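Putative metal binding protein (Coccidioides immitis, PDB 3CVG) is of uncharacterised function but probably binds metal, having a periplasmic binding protein-like fold and carrying a bound calcium ion in the crystal. Local coordinates at residues A190-I195 / R213-Q218; T207-P212 / D274-Y279. All coordinates share one frame; numbering follows the deposited sequence.

How the interactions relate
The two contacts interleave along the chain. From the N terminus, helix 187-196 comes first; strand 200-204 and helix 205-208 follow, and interaction 1 closes this short loop when 213-218 packs back on 190-195. Interaction 2 starts inside that loop, at 207-212, and closes a much longer one at 274-279, the turn and start of strand 276-281, near the end of the modelled chain. The two loops therefore cross rather than nest, tying helix 187-196, the 205-216 region and the C-terminal hairpin together. The centres of the two contacts lie about 13 Å apart, and salt bridges from Arg213 and Arg216 to Asp274 join them.

Interaction 1. Residues A190-I195 / R213-Q218; sequences ALTAAI and RGLRDQ
Apolar packing of Thr192 on Leu215 and of Ile195 on Leu215 and Gln218, closed at one end by two bridging waters, lays the short helix 213-216 and the turn after it beside helix 187-196 in the periplasmic binding protein-like fold. Leu215 reaches across with both methyls, each taking a different partner. CD1 meets CG2 of Thr192 at 3.8 Å, the two side chains crossing at about a right angle, while CD2 lies 3.9 Å from Ile195 CG2. That Ile195 methyl does most of the touching: it stands anti to the backbone N and is thereby carried to Gln218 CB, 3.7 Å away, and to the carbonyl O of Leu215. The hydroxyl of Thr192 turns back into its own helix, where OG1 is hydrogen-bonded to Ile188 O; the methyl lies nearer to Leu215 than the hydroxyl does.

No direct hydrogen bond crosses between the segments. Instead, Ile195 O accepts from two waters, at 2.7 Å from water 1 and 2.8 Å from water 2. Water 1 also donates to Gln218 O at 2.9 Å, and water 2 makes a longer bond of 3.3 Å to Gln218 OE1. Backbone and side-chain oxygens of Gln218 are thus each linked to the helix through a water, whereas its CB packs on Ile195. Methyl packing supplies the direct contact, and the polar link at its margin depends on solvent.

Interaction 2. Residues T207-P212 / D274-Y279; sequences TYLSIP and DGQQLY
Leu209, Asp274 and Gln276 bury most of the surface here, with Leu209 by far the largest contributor. It sits in the type I beta turn from Tyr208 to Ile211, at the end of the helix 205-208 region, and its side chain projects at the tight turn joining the antiparallel strands 272-273 and 276-281. CG stands anti to the carbonyl carbon (chi1 -62°), and both methyls lie on Gln276: CD1 rests 4.0 Å from its CB and CD2 4.2 Å from its CG. The two side chains cross at about a right angle. Gln276 then bends at chi2 (-64°), which leads its amide away from Leu209 and leaves the aliphatic root in contact. Further along the strand, CD1 of Leu209 also approaches CD1 of the buried Leu278, more loosely, at 4.4 Å.

Asp274 meets the leucine nearer the backbone. Its CB lies 3.8 Å from Leu209 O and 4.2 Å from Leu209 CB, so carbon, not carboxylate oxygen, makes the nearest approach. The carboxylate is engaged by Arg213 and Arg216, both in the helix just after the 207-212 segment. These two cations would be expected to favour the ionised form of Asp274. The direct contact is van der Waals packing, with no hydrogen bond between the segments, while the neighbouring charge pairs add the polar hold and probably help to fix the rotation of the carboxylate.

Interaction 1. Residues A190-I195 / R213-Q218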
# COMPACT_ATOMS: atom_id res chain seq x y z
N ALA A 190 -4.24 -12.35 5.90
CA ALA A 190 -4.48 -11.54 7.10
C ALA A 190 -5.91 -10.99 7.19
O ALA A 190 -6.51 -10.99 8.27
CB ALA A 190 -3.46 -10.38 7.16
N LEU A 191 -6.44 -10.50 6.08
CA LEU A 191 -7.81 -9.98 6.08
C LEU A 191 -8.79 -11.13 6.31
O LEU A 191 -9.75 -11.00 7.07
CB LEU A 191 -8.13 -9.26 4.75
CG LEU A 191 -9.56 -8.72 4.58
CD1 LEU A 191 -9.97 -7.89 5.80
CD2 LEU A 191 -9.65 -7.88 3.30
N THR A 192 -8.54 -12.26 5.65
CA THR A 192 -9.39 -13.43 5.79
C THR A 192 -9.43 -13.87 7.26
O THR A 192 -10.49 -14.19 7.81
CB THR A 192 -8.87 -14.60 4.92
OG1 THR A 192 -8.93 -14.23 3.54
CG2 THR A 192 -9.72 -15.85 5.14
N ALA A 193 -8.26 -13.86 7.89
CA ALA A 193 -8.14 -14.25 9.29
C ALA A 193 -8.90 -13.29 10.20
O ALA A 193 -9.59 -13.73 11.12
CB ALA A 193 -6.67 -14.31 9.71
N ALA A 194 -8.77 -11.99 9.96
CA ALA A 194 -9.45 -10.99 10.78
C ALA A 194 -10.96 -11.19 10.74
O ALA A 194 -11.65 -11.06 11.75
CB ALA A 194 -9.11 -9.58 10.30
N ILE A 195 -11.46 -11.49 9.55
CA ILE A 195 -12.88 -11.69 9.35
C ILE A 195 -13.36 -12.96 10.04
O ILE A 195 -14.36 -12.93 10.76
CB ILE A 195 -13.21 -11.75 7.84
CG1 ILE A 195 -12.95 -10.37 7.23
CG2 ILE A 195 -14.66 -12.15 7.61
CD1 ILE A 195 -12.85 -10.39 5.71
N ARG A 213 -16.77 -12.69 -2.03
CA ARG A 213 -17.88 -11.79 -1.71
C ARG A 213 -18.52 -12.22 -0.39
O ARG A 213 -18.91 -11.38 0.42
CB ARG A 213 -18.95 -11.80 -2.79
CG ARG A 213 -18.50 -11.20 -4.10
CD ARG A 213 -19.69 -10.89 -4.99
NE ARG A 213 -19.24 -10.41 -6.29
CZ ARG A 213 -18.39 -9.40 -6.46
NH1 ARG A 213 -17.90 -8.76 -5.40
NH2 ARG A 213 -18.03 -9.03 -7.68
N GLY A 214 -18.64 -13.53 -0.21
CA GLY A 214 -19.24 -14.05 1.00
C GLY A 214 -18.59 -13.53 2.27
O GLY A 214 -19.28 -13.19 3.23
N LEU A 215 -17.26 -13.46 2.29
CA LEU A 215 -16.55 -12.97 3.46
C LEU A 215 -16.81 -11.49 3.71
O LEU A 215 -16.86 -11.05 4.86
CB LEU A 215 -15.04 -13.20 3.33
CG LEU A 215 -14.51 -14.60 3.66
CD1 LEU A 215 -12.99 -14.58 3.69
CD2 LEU A 215 -15.06 -15.04 5.02
N ARG A 216 -16.97 -10.72 2.64
CA ARG A 216 -17.20 -9.29 2.78
C ARG A 216 -18.51 -9.03 3.52
O ARG A 216 -18.70 -7.96 4.09
CB ARG A 216 -17.23 -8.61 1.40
CG ARG A 216 -15.95 -8.80 0.61
CD ARG A 216 -16.06 -8.15 -0.77
NE ARG A 216 -15.21 -8.84 -1.74
CZ ARG A 216 -15.03 -8.43 -2.99
NH1 ARG A 216 -15.65 -7.34 -3.43
NH2 ARG A 216 -14.23 -9.11 -3.80
N ASP A 217 -19.40 -10.01 3.52
CA ASP A 217 -20.67 -9.87 4.22
C ASP A 217 -20.51 -10.19 5.70
O ASP A 217 -21.39 -9.91 6.51
CB ASP A 217 -21.71 -10.81 3.61
CG ASP A 217 -22.32 -10.25 2.35
OD1 ASP A 217 -22.97 -9.18 2.42
OD2 ASP A 217 -22.15 -10.87 1.27
N GLN A 218 -19.36 -10.76 6.06
CA GLN A 218 -19.07 -11.12 7.44
C GLN A 218 -18.20 -10.03 8.09
O GLN A 218 -17.63 -10.23 9.17
CB GLN A 218 -18.36 -12.48 7.48
CG GLN A 218 -19.27 -13.63 7.05
CD GLN A 218 -18.51 -14.92 6.80
OE1 GLN A 218 -17.67 -15.33 7.60
NE2 GLN A 218 -18.81 -15.58 5.68
O HOH W 1 -15.77 -10.69 11.37
O HOH W 2 -16.81 -14.21 10.56

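Interaction 2. Residues T207-P212 / D274-Y279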
# COMPACT_ATOMS: atom_id res chain seq x y z
N THR A 207 -6.83 -5.54 -1.45
CA THR A 207 -6.91 -6.81 -0.75
C THR A 207 -8.39 -7.13 -0.52
O THR A 207 -8.82 -8.27 -0.71
CB THR A 207 -6.18 -6.73 0.60
OG1 THR A 207 -4.80 -6.42 0.38
CG2 THR A 207 -6.28 -8.06 1.36
N TYR A 208 -9.15 -6.12 -0.13
CA TYR A 208 -10.58 -6.25 0.10
C TYR A 208 -11.29 -6.80 -1.15
O TYR A 208 -12.14 -7.70 -1.06
CB TYR A 208 -11.17 -4.89 0.47
CG TYR A 208 -12.68 -4.84 0.52
CD1 TYR A 208 -13.39 -5.56 1.48
CD2 TYR A 208 -13.40 -4.07 -0.40
CE1 TYR A 208 -14.78 -5.53 1.53
CE2 TYR A 208 -14.80 -4.03 -0.36
CZ TYR A 208 -15.48 -4.76 0.61
OH TYR A 208 -16.85 -4.71 0.65
N LEU A 209 -10.95 -6.23 -2.30
CA LEU A 209 -11.57 -6.66 -3.55
C LEU A 209 -11.09 -8.03 -3.98
O LEU A 209 -11.61 -8.61 -4.93
CB LEU A 209 -11.27 -5.64 -4.66
CG LEU A 209 -11.84 -4.24 -4.41
CD1 LEU A 209 -11.29 -3.26 -5.46
CD2 LEU A 209 -13.36 -4.28 -4.45
N SER A 210 -10.09 -8.56 -3.26
CA SER A 210 -9.54 -9.86 -3.59
C SER A 210 -10.18 -11.02 -2.82
O SER A 210 -10.02 -12.16 -3.22
CB SER A 210 -8.03 -9.89 -3.31
OG SER A 210 -7.34 -8.96 -4.13
N ILE A 211 -10.89 -10.73 -1.73
CA ILE A 211 -11.49 -11.81 -0.96
C ILE A 211 -12.89 -12.17 -1.44
O ILE A 211 -13.57 -11.35 -2.07
CB ILE A 211 -11.52 -11.48 0.57
CG1 ILE A 211 -12.38 -10.25 0.82
CG2 ILE A 211 -10.10 -11.27 1.08
CD1 ILE A 211 -12.60 -9.94 2.28
N PRO A 212 -13.33 -13.40 -1.16
CA PRO A 212 -14.67 -13.84 -1.59
C PRO A 212 -15.77 -12.86 -1.18
O PRO A 212 -15.71 -12.27 -0.11
CB PRO A 212 -14.82 -15.18 -0.90
CG PRO A 212 -13.40 -15.70 -0.87
CD PRO A 212 -12.62 -14.47 -0.44
N ASP A 274 -12.21 -6.82 -9.68
CA ASP A 274 -13.57 -7.14 -9.26
C ASP A 274 -14.51 -6.06 -9.79
O ASP A 274 -15.47 -5.68 -9.13
CB ASP A 274 -13.69 -7.22 -7.74
CG ASP A 274 -14.92 -8.00 -7.32
OD1 ASP A 274 -15.40 -7.84 -6.18
OD2 ASP A 274 -15.39 -8.81 -8.14
N GLY A 275 -14.20 -5.56 -10.99
CA GLY A 275 -15.03 -4.54 -11.60
C GLY A 275 -14.97 -3.15 -11.00
O GLY A 275 -15.84 -2.32 -11.25
N GLN A 276 -13.93 -2.88 -10.20
CA GLN A 276 -13.79 -1.56 -9.57
C GLN A 276 -12.43 -0.96 -9.90
O GLN A 276 -11.44 -1.69 -10.02
CB GLN A 276 -13.90 -1.68 -8.04
CG GLN A 276 -15.23 -2.18 -7.51
CD GLN A 276 -16.37 -1.25 -7.81
OE1 GLN A 276 -16.25 -0.03 -7.67
NE2 GLN A 276 -17.50 -1.81 -8.22
N GLN A 277 -12.38 0.36 -10.03
CA GLN A 277 -11.10 1.01 -10.28
C GLN A 277 -10.32 0.78 -9.00
O GLN A 277 -10.78 1.16 -7.92
CB GLN A 277 -11.27 2.52 -10.51
CG GLN A 277 -9.93 3.25 -10.68
CD GLN A 277 -10.10 4.74 -10.92
OE1 GLN A 277 -10.65 5.46 -10.09
NE2 GLN A 277 -9.63 5.20 -12.07
N LEU A 278 -9.17 0.14 -9.10
CA LEU A 278 -8.37 -0.16 -7.93
C LEU A 278 -7.72 1.05 -7.26
O LEU A 278 -7.92 1.28 -6.07
CB LEU A 278 -7.28 -1.17 -8.29
CG LEU A 278 -6.32 -1.56 -7.16
CD1 LEU A 278 -7.10 -2.00 -5.93
CD2 LEU A 278 -5.39 -2.65 -7.65
N TYR A 279 -6.97 1.82 -8.04
CA TYR A 279 -6.27 2.99 -7.53
C TYR A 279 -6.76 4.30 -8.14
O TYR A 279 -7.31 4.32 -9.25
CB TYR A 279 -4.77 2.89 -7.83
CG TYR A 279 -4.09 1.62 -7.39
CD1 TYR A 279 -3.52 0.75 -8.32
CD2 TYR A 279 -3.97 1.31 -6.03
CE1 TYR A 279 -2.84 -0.40 -7.91
CE2 TYR A 279 -3.29 0.16 -5.61
CZ TYR A 279 -2.72 -0.69 -6.56
OH TYR A 279 -2.03 -1.81 -6.16